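Local coordinates for isomerase prhC (Penicillium brasilianum, PDB 5X9J), which is an isomerase in the biosynthesis of paraherquonin, a fungal meroterpenoid with a highly congested hexacyclic skeleton, at residues I31-K36 / A139-I144; G44-V49 / E75-F80; E97-V102 / A110-C115. All blocks are in the same frame, centred on the assembly; numbering follows the deposited sequence.

How the interactions relate
The three contacts cover different parts of an alpha+beta fold in which helices pack on a curled mixed sheet. Interactions 1 and 3 lie about 12 Å apart between centres and share that sheet. They touch where helix 26-43, carrying residues 31-36, packs against the hairpin, Ala34 meeting Phe111. Interaction 2 lies about 15 Å from interaction 1 and 22 Å from interaction 3, and joins the next helix, 46-51, to helix 73-86. Along the chain, interaction 2 closes before interaction 3 opens, and both fall between the two segments of interaction 1. Interactions 1 and 2 are internal to the subunit, whereas interaction 3 reaches the partner of the homodimer.

Interaction 1. Residues I31-K36 / A139-I144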
loop_
_atom_site.group_PDB
_atom_site.type_symbol
_atom_site.label_atom_id
_atom_site.label_comp_id
_atom_site.label_asym_id
_atom_site.label_seq_id
_atom_site.Cartn_x
_atom_site.Cartn_y
_atom_site.Cartn_z
ATOM N N ILE B 31 -18.658 -0.714 2.363
ATOM C CA ILE B 31 -18.022 -0.362 3.629
ATOM C C ILE B 31 -18.267 -1.454 4.660
ATOM O O ILE B 31 -17.345 -1.874 5.367
ATOM C CB ILE B 31 -18.522 1.014 4.112
ATOM C CG1 ILE B 31 -18.025 2.108 3.168
ATOM C CG2 ILE B 31 -18.059 1.311 5.556
ATOM C CD1 ILE B 31 -18.743 3.443 3.350
ATOM N N ALA B 32 -19.503 -1.959 4.734
ATOM C CA ALA B 32 -19.805 -3.045 5.666
ATOM C C ALA B 32 -18.988 -4.288 5.344
ATOM O O ALA B 32 -18.531 -4.996 6.250
ATOM C CB ALA B 32 -21.303 -3.373 5.628
ATOM N N LEU B 33 -18.805 -4.579 4.053
ATOM C CA LEU B 33 -18.007 -5.741 3.674
ATOM C C LEU B 33 -16.563 -5.596 4.150
ATOM O O LEU B 33 -15.965 -6.557 4.638
ATOM C CB LEU B 33 -18.067 -5.940 2.157
ATOM C CG LEU B 33 -17.321 -7.178 1.648
ATOM C CD1 LEU B 33 -17.977 -8.439 2.166
ATOM C CD2 LEU B 33 -17.258 -7.189 0.122
ATOM N N ALA B 34 -15.999 -4.391 4.046
ATOM C CA ALA B 34 -14.623 -4.165 4.483
ATOM C C ALA B 34 -14.481 -4.366 5.990
ATOM O O ALA B 34 -13.543 -5.028 6.461
ATOM C CB ALA B 34 -14.178 -2.755 4.074
ATOM N N HIS B 35 -15.401 -3.793 6.769
ATOM C CA HIS B 35 -15.362 -4.009 8.219
ATOM C C HIS B 35 -15.545 -5.480 8.564
ATOM O O HIS B 35 -14.866 -6.008 9.454
ATOM C CB HIS B 35 -16.434 -3.165 8.901
ATOM C CG HIS B 35 -16.110 -1.707 8.943
ATOM N ND1 HIS B 35 -15.073 -1.198 9.697
ATOM C CD2 HIS B 35 -16.691 -0.646 8.333
ATOM C CE1 HIS B 35 -15.031 0.116 9.551
ATOM N NE2 HIS B 35 -15.998 0.473 8.724
ATOM N N LYS B 36 -16.446 -6.162 7.854
ATOM C CA LYS B 36 -16.681 -7.579 8.105
ATOM C C LYS B 36 -15.439 -8.402 7.798
ATOM O O LYS B 36 -15.052 -9.286 8.575
ATOM C CB LYS B 36 -17.869 -8.058 7.267
ATOM C CG LYS B 36 -18.176 -9.544 7.414
ATOM C CD LYS B 36 -19.472 -9.887 6.686
ATOM C CE LYS B 36 -19.902 -11.330 6.959
ATOM N NZ LYS B 36 -21.065 -11.691 6.100
ATOM N N ALA B 139 -21.843 -9.284 -1.308
ATOM C CA ALA B 139 -21.891 -10.192 -0.174
ATOM C C ALA B 139 -20.616 -10.995 -0.000
ATOM O O ALA B 139 -20.343 -11.458 1.112
ATOM C CB ALA B 139 -23.076 -11.153 -0.300
ATOM N N LEU B 140 -19.822 -11.163 -1.056
ATOM C CA LEU B 140 -18.625 -11.982 -0.983
ATOM C C LEU B 140 -17.426 -11.220 -1.533
ATOM O O LEU B 140 -17.561 -10.256 -2.288
ATOM C CB LEU B 140 -18.801 -13.296 -1.751
ATOM C CG LEU B 140 -19.871 -14.249 -1.215
ATOM C CD1 LEU B 140 -20.206 -15.296 -2.262
ATOM C CD2 LEU B 140 -19.384 -14.923 0.049
ATOM N N VAL B 141 -16.243 -11.683 -1.160
ATOM C CA VAL B 141 -14.994 -11.116 -1.647
ATOM C C VAL B 141 -14.464 -12.028 -2.745
ATOM O O VAL B 141 -14.319 -13.240 -2.537
ATOM C CB VAL B 141 -13.976 -10.951 -0.505
ATOM C CG1 VAL B 141 -12.642 -10.514 -1.058
ATOM C CG2 VAL B 141 -14.502 -9.933 0.542
ATOM N N ASP B 142 -14.192 -11.454 -3.917
ATOM C CA ASP B 142 -13.694 -12.215 -5.061
ATOM C C ASP B 142 -12.230 -11.932 -5.370
ATOM O O ASP B 142 -11.611 -12.693 -6.126
ATOM C CB ASP B 142 -14.560 -11.922 -6.304
ATOM C CG ASP B 142 -14.219 -12.818 -7.507
ATOM O OD1 ASP B 142 -14.047 -14.051 -7.350
ATOM O OD2 ASP B 142 -14.115 -12.270 -8.627
ATOM N N GLY B 143 -11.662 -10.869 -4.804
ATOM C CA GLY B 143 -10.258 -10.556 -4.972
ATOM C C GLY B 143 -9.744 -9.706 -3.823
ATOM O O GLY B 143 -10.466 -8.854 -3.304
ATOM N N ILE B 144 -8.501 -9.947 -3.408
ATOM C CA ILE B 144 -7.874 -9.235 -2.299
ATOM C C ILE B 144 -6.475 -8.829 -2.738
ATOM O O ILE B 144 -5.695 -9.675 -3.186
ATOM C CB ILE B 144 -7.789 -10.104 -1.027
ATOM C CG1 ILE B 144 -9.174 -10.593 -0.612
ATOM C CG2 ILE B 144 -7.112 -9.335 0.121
ATOM C CD1 ILE B 144 -9.145 -11.851 0.260
HETATM O O HOH W 1 -21.115 -10.251 3.643
#
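Ala139 and Leu33 meet where helix 26-43 packs on the sheet of this alpha+beta fold, just before strand 141-148 begins. The carbonyl oxygen of Ala139 lies 4.0 Å from Leu33 CD1, a van der Waals touch. The same oxygen takes a hydrogen bond from a water, 2.9 Å from water to Ala139 O. That water in turn accepts from the ammonium group of Lys36, with NZ 2.8 Å away. The lysine reaches it because its chain is fully extended, so one solvent molecule ties the exposed side of the helix to the loop. Leu140 has its CB pointing away and offers its carbonyl oxygen, which lies 3.9 Å from Leu33 CD2. Its backbone N is anchored by Thr135 OG1. Val141 opens the strand and gives the one apolar side-chain contact between the segments. Its CG2 branch, set beside the backbone N, lies 3.9 Å from Leu33 CD2, and the two side chains cross obliquely. Leu33 holds CG opposite its backbone N (chi1 -177°), which carries both methyls off the helix to the loop and strand. Leu52 and Ala134 also touch this buried leucine. An alanine here is likely to open a gap between the helix and the start of the strand and leave Val141 CG2 without its partner from the helix. Asp142 and Gly143 share Gln133 as their partner on the next strand, which makes a classic beta bulge, and Asp142 OD1 is hydrogen-bonded to Thr54 OG1. Ile144 and Val141 both touch Leu132 on strand 124-134, consistent with the bulge shifting the alternation, and Ile144 CG1 lies 3.5 Å from Val141 CG1.

Interaction 2. Residues G44-V49 / E75-F80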
loop_
_atom_site.group_PDB
_atom_site.type_symbol
_atom_site.label_atom_id
_atom_site.label_comp_id
_atom_site.label_asym_id
_atom_site.label_seq_id
_atom_site.Cartn_x
_atom_site.Cartn_y
_atom_site.Cartn_z
ATOM N N GLY B 44 -10.172 -14.754 14.108
ATOM C CA GLY B 44 -9.403 -15.972 13.944
ATOM C C GLY B 44 -10.173 -17.169 13.426
ATOM O O GLY B 44 -9.622 -18.278 13.411
ATOM N N ASP B 45 -11.419 -16.989 12.985
ATOM C CA ASP B 45 -12.274 -18.101 12.572
ATOM C C ASP B 45 -12.005 -18.426 11.106
ATOM O O ASP B 45 -12.458 -17.706 10.208
ATOM C CB ASP B 45 -13.744 -17.760 12.797
ATOM C CG ASP B 45 -14.680 -18.938 12.529
ATOM O OD1 ASP B 45 -14.344 -19.830 11.720
ATOM O OD2 ASP B 45 -15.775 -18.963 13.129
ATOM N N MET B 46 -11.304 -19.536 10.868
ATOM C CA MET B 46 -10.894 -19.899 9.515
ATOM C C MET B 46 -12.092 -20.205 8.627
ATOM O O MET B 46 -12.088 -19.882 7.431
ATOM C CB MET B 46 -9.948 -21.101 9.573
ATOM C CG MET B 46 -8.927 -21.154 8.460
ATOM S SD MET B 46 -8.078 -19.570 8.219
ATOM C CE MET B 46 -7.536 -19.159 9.890
ATOM N N GLU B 47 -13.124 -20.834 9.185
ATOM C CA GLU B 47 -14.279 -21.177 8.366
ATOM C C GLU B 47 -15.024 -19.925 7.934
ATOM O O GLU B 47 -15.489 -19.839 6.794
ATOM C CB GLU B 47 -15.206 -22.129 9.125
ATOM C CG GLU B 47 -14.487 -23.273 9.855
ATOM C CD GLU B 47 -13.672 -24.174 8.932
ATOM O OE1 GLU B 47 -14.006 -24.273 7.729
ATOM O OE2 GLU B 47 -12.692 -24.788 9.416
ATOM N N ALA B 48 -15.140 -18.939 8.826
ATOM C CA ALA B 48 -15.754 -17.672 8.441
ATOM C C ALA B 48 -14.914 -16.940 7.393
ATOM O O ALA B 48 -15.468 -16.289 6.496
ATOM C CB ALA B 48 -15.965 -16.795 9.676
ATOM N N VAL B 49 -13.582 -17.022 7.494
ATOM C CA VAL B 49 -12.711 -16.421 6.479
ATOM C C VAL B 49 -13.080 -16.952 5.103
ATOM O O VAL B 49 -13.403 -16.194 4.185
ATOM C CB VAL B 49 -11.228 -16.694 6.793
ATOM C CG1 VAL B 49 -10.357 -16.366 5.579
ATOM C CG2 VAL B 49 -10.768 -15.893 7.992
ATOM N N GLU B 75 -4.559 -22.249 -0.288
ATOM C CA GLU B 75 -3.247 -21.745 0.102
ATOM C C GLU B 75 -3.361 -20.700 1.206
ATOM O O GLU B 75 -2.537 -20.669 2.127
ATOM C CB GLU B 75 -2.528 -21.180 -1.118
ATOM C CG GLU B 75 -2.244 -22.242 -2.174
ATOM C CD GLU B 75 -1.783 -21.647 -3.486
ATOM O OE1 GLU B 75 -0.710 -22.067 -3.972
ATOM O OE2 GLU B 75 -2.489 -20.756 -4.027
ATOM N N THR B 76 -4.387 -19.850 1.137
ATOM C CA THR B 76 -4.638 -18.886 2.205
ATOM C C THR B 76 -4.846 -19.581 3.550
ATOM O O THR B 76 -4.314 -19.137 4.576
ATOM C CB THR B 76 -5.856 -18.026 1.854
ATOM O OG1 THR B 76 -5.511 -17.149 0.777
ATOM C CG2 THR B 76 -6.297 -17.201 3.056
ATOM N N ARG B 77 -5.616 -20.669 3.569
ATOM C CA ARG B 77 -5.823 -21.391 4.818
ATOM C C ARG B 77 -4.504 -21.921 5.363
ATOM O O ARG B 77 -4.212 -21.776 6.556
ATOM C CB ARG B 77 -6.819 -22.532 4.621
ATOM C CG ARG B 77 -7.032 -23.381 5.885
ATOM C CD ARG B 77 -8.271 -24.258 5.766
ATOM N NE ARG B 77 -8.420 -24.765 4.405
ATOM C CZ ARG B 77 -9.562 -25.210 3.891
ATOM N NH1 ARG B 77 -10.666 -25.213 4.631
ATOM N NH2 ARG B 77 -9.601 -25.642 2.632
ATOM N N GLU B 78 -3.692 -22.538 4.499
ATOM C CA GLU B 78 -2.395 -23.037 4.946
ATOM C C GLU B 78 -1.521 -21.904 5.464
ATOM O O GLU B 78 -0.850 -22.048 6.491
ATOM C CB GLU B 78 -1.689 -23.784 3.814
ATOM C CG GLU B 78 -2.337 -25.111 3.424
ATOM C CD GLU B 78 -1.596 -25.820 2.289
ATOM O OE1 GLU B 78 -2.126 -25.876 1.154
ATOM O OE2 GLU B 78 -0.474 -26.320 2.534
ATOM N N TYR B 79 -1.525 -20.759 4.774
ATOM C CA TYR B 79 -0.716 -19.637 5.236
ATOM C C TYR B 79 -1.180 -19.148 6.602
ATOM O O TYR B 79 -0.356 -18.864 7.481
ATOM C CB TYR B 79 -0.746 -18.495 4.221
ATOM C CG TYR B 79 -0.040 -17.257 4.723
ATOM C CD1 TYR B 79 1.345 -17.183 4.731
ATOM C CD2 TYR B 79 -0.757 -16.174 5.219
ATOM C CE1 TYR B 79 2.001 -16.057 5.199
ATOM C CE2 TYR B 79 -0.112 -15.041 5.689
ATOM C CZ TYR B 79 1.269 -14.989 5.677
ATOM O OH TYR B 79 1.919 -13.869 6.146
ATOM N N PHE B 80 -2.499 -19.049 6.803
ATOM C CA PHE B 80 -3.008 -18.599 8.095
ATOM C C PHE B 80 -2.663 -19.580 9.213
ATOM O O PHE B 80 -2.422 -19.164 10.353
ATOM C CB PHE B 80 -4.517 -18.372 8.021
ATOM C CG PHE B 80 -4.909 -17.093 7.314
ATOM C CD1 PHE B 80 -6.215 -16.634 7.352
ATOM C CD2 PHE B 80 -3.971 -16.350 6.614
ATOM C CE1 PHE B 80 -6.583 -15.453 6.698
ATOM C CE2 PHE B 80 -4.331 -15.165 5.957
ATOM C CZ PHE B 80 -5.638 -14.722 6.001
#
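Met46 hooks its thioether against the rim of Phe80, a Met-aromatic contact made at the ring edge. SD lies 3.6 Å from Phe80 CD1. It is 4.9 Å from the ring centroid and 76° off the ring normal, thus close to the ring plane. The methyl group continues along the same edge, Met46 CE standing 3.6 Å from Phe80 CB. This reach depends on a chain bent at both chi2 (48°) and chi3, which folds the sulfur and methyl back towards the ring. Val49, one helical turn on, adds an oblique touch, its CG1 4.0 Å from Phe80 CE1. One face of the ring is covered from within its own helix: Thr76 CG2 sits over the ring centre. Nearer the backbone, Met46 CG crosses the aliphatic part of Arg77, 3.9 Å from Arg77 CG. The guanidinium group is held through NH2 by Gln74 OE1, while Glu47 OE1 stays 4.7 Å from Arg77 NH1, too far for a salt bridge though the opposite charges probably attract. Farther out, Asp45 is the N-cap that starts the short helix 46-51. Its OD1 accepts from Ala48 N at 3.1 Å in a nearly straight bond that arrives from above the carboxylate plane, with a weak second bond from Glu47 N. Gly44, just past the end of helix 26-43, takes a positive phi, and its carbonyl oxygen accepts a hydrogen bond from Lys84 NZ. The whole is a helix-to-helix docking, in which capped helix 46-51 is clasped to helix 73-86 through a Met-aromatic pair.

Interaction 3. Residues E97-V102 / A110-C115; sequences EGTMVV and AFRAAC
Ala110 O is met by two groups of the facing segment. Val101 N donates to it at 2.8 Å in an almost straight bond (174°), lying in the carbonyl plane. Met100 CA, just before the strand, adds a weaker CA-H...O contact, 3.4 Å from Ala110 O. Ala110 N returns a second bond to Val101 O, also 2.8 Å, making Val101 and Ala110 an antiparallel hydrogen-bonded pair. Their CB atoms stand 4.1 Å apart on one face of the sheet, where Val101 and Ala110 of the second subunit pack against their own counterparts. Met100 runs beside Phe111, pointing the same way. It is extended up to SD, then bent at chi3 (-74°), which turns CE back to 3.9 Å from Phe111 CB. The phenylalanine packs on Ala34 and Cys38 of helix 26-43. Before the strand, Thr99 OG1 lies 3.4 Å from Arg112 CD and is hydrogen-bonded to Asp96 O, while Arg112 NH1 makes a salt bridge with Asp96 OD2. The arrangement is that of a beta hairpin, strands 101-103 and 108-119, with the Phe111 face against helix 26-43 and the Val101-Ala110 face at the homodimer interface.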
loop_
_atom_site.group_PDB
_atom_site.type_symbol
_atom_site.label_atom_id
_atom_site.label_comp_id
_atom_site.label_asym_id
_atom_site.label_seq_id
_atom_site.Cartn_x
_atom_site.Cartn_y
_atom_site.Cartn_z
ATOM N N GLU B 97 -10.478 6.055 8.555
ATOM C CA GLU B 97 -11.588 5.669 7.695
ATOM C C GLU B 97 -11.941 6.730 6.671
ATOM O O GLU B 97 -12.521 6.394 5.632
ATOM C CB GLU B 97 -12.830 5.359 8.535
ATOM C CG GLU B 97 -12.835 3.967 9.099
ATOM C CD GLU B 97 -14.026 3.708 10.012
ATOM O OE1 GLU B 97 -15.181 3.956 9.589
ATOM O OE2 GLU B 97 -13.789 3.256 11.154
ATOM N N GLY B 98 -11.625 7.997 6.944
ATOM C CA GLY B 98 -11.887 9.045 5.974
ATOM C C GLY B 98 -11.091 8.917 4.683
ATOM O O GLY B 98 -11.430 9.569 3.691
ATOM N N THR B 99 -10.031 8.108 4.667
ATOM C CA THR B 99 -9.244 7.985 3.442
ATOM C C THR B 99 -9.677 6.809 2.585
ATOM O O THR B 99 -9.110 6.602 1.502
ATOM C CB THR B 99 -7.754 7.881 3.756
ATOM O OG1 THR B 99 -7.483 6.636 4.402
ATOM C CG2 THR B 99 -7.366 9.007 4.659
ATOM N N MET B 100 -10.682 6.074 3.037
ATOM C CA MET B 100 -11.238 4.942 2.313
ATOM C C MET B 100 -11.702 5.353 0.920
ATOM O O MET B 100 -12.203 6.458 0.725
ATOM C CB MET B 100 -12.406 4.406 3.130
ATOM C CG MET B 100 -13.009 3.134 2.716
ATOM S SD MET B 100 -14.231 2.744 4.000
ATOM C CE MET B 100 -13.199 2.223 5.341
ATOM N N VAL B 101 -11.536 4.461 -0.053
ATOM C CA VAL B 101 -11.921 4.730 -1.438
ATOM C C VAL B 101 -12.951 3.686 -1.836
ATOM O O VAL B 101 -12.647 2.490 -1.842
ATOM C CB VAL B 101 -10.703 4.686 -2.379
ATOM C CG1 VAL B 101 -11.101 5.103 -3.811
ATOM C CG2 VAL B 101 -9.579 5.586 -1.831
ATOM N N VAL B 102 -14.164 4.126 -2.165
ATOM C CA VAL B 102 -15.265 3.204 -2.454
ATOM C C VAL B 102 -15.710 3.372 -3.907
ATOM O O VAL B 102 -16.157 4.456 -4.304
ATOM C CB VAL B 102 -16.451 3.412 -1.498
ATOM C CG1 VAL B 102 -17.423 2.261 -1.632
ATOM C CG2 VAL B 102 -15.966 3.536 -0.054
ATOM N N ALA B 110 -11.020 0.295 -1.295
ATOM C CA ALA B 110 -9.658 0.338 -0.791
ATOM C C ALA B 110 -9.694 0.992 0.580
ATOM O O ALA B 110 -10.334 2.030 0.750
ATOM C CB ALA B 110 -8.730 1.116 -1.729
ATOM N N PHE B 111 -9.023 0.384 1.556
ATOM C CA PHE B 111 -9.033 0.954 2.891
ATOM C C PHE B 111 -7.701 0.705 3.574
ATOM O O PHE B 111 -6.997 -0.256 3.273
ATOM C CB PHE B 111 -10.179 0.386 3.742
ATOM C CG PHE B 111 -10.168 -1.118 3.867
ATOM C CD1 PHE B 111 -9.538 -1.736 4.939
ATOM C CD2 PHE B 111 -10.814 -1.908 2.926
ATOM C CE1 PHE B 111 -9.557 -3.120 5.071
ATOM C CE2 PHE B 111 -10.824 -3.277 3.037
ATOM C CZ PHE B 111 -10.204 -3.891 4.127
ATOM N N ARG B 112 -7.367 1.594 4.496
ATOM C CA ARG B 112 -6.200 1.431 5.342
ATOM C C ARG B 112 -6.559 0.584 6.552
ATOM O O ARG B 112 -7.657 0.704 7.105
ATOM C CB ARG B 112 -5.680 2.793 5.793
ATOM C CG ARG B 112 -5.156 3.672 4.671
ATOM C CD ARG B 112 -4.660 4.990 5.258
ATOM N NE ARG B 112 -3.395 4.814 5.969
ATOM C CZ ARG B 112 -2.772 5.786 6.629
ATOM N NH1 ARG B 112 -3.311 7.001 6.690
ATOM N NH2 ARG B 112 -1.614 5.539 7.224
ATOM N N ALA B 113 -5.634 -0.285 6.952
ATOM C CA ALA B 113 -5.859 -1.164 8.085
ATOM C C ALA B 113 -4.575 -1.266 8.893
ATOM O O ALA B 113 -3.479 -0.963 8.408
ATOM C CB ALA B 113 -6.323 -2.555 7.634
ATOM N N ALA B 114 -4.725 -1.669 10.146
ATOM C CA ALA B 114 -3.597 -1.969 11.009
ATOM C C ALA B 114 -3.794 -3.364 11.575
ATOM O O ALA B 114 -4.912 -3.877 11.636
ATOM C CB ALA B 114 -3.454 -0.939 12.143
ATOM N N CYS B 115 -2.691 -3.990 11.966
ATOM C CA CYS B 115 -2.750 -5.301 12.583
ATOM C C CYS B 115 -1.692 -5.379 13.669
ATOM O O CYS B 115 -0.729 -4.603 13.690
ATOM C CB CYS B 115 -2.554 -6.436 11.579
ATOM S SG CYS B 115 -0.953 -6.393 10.768
#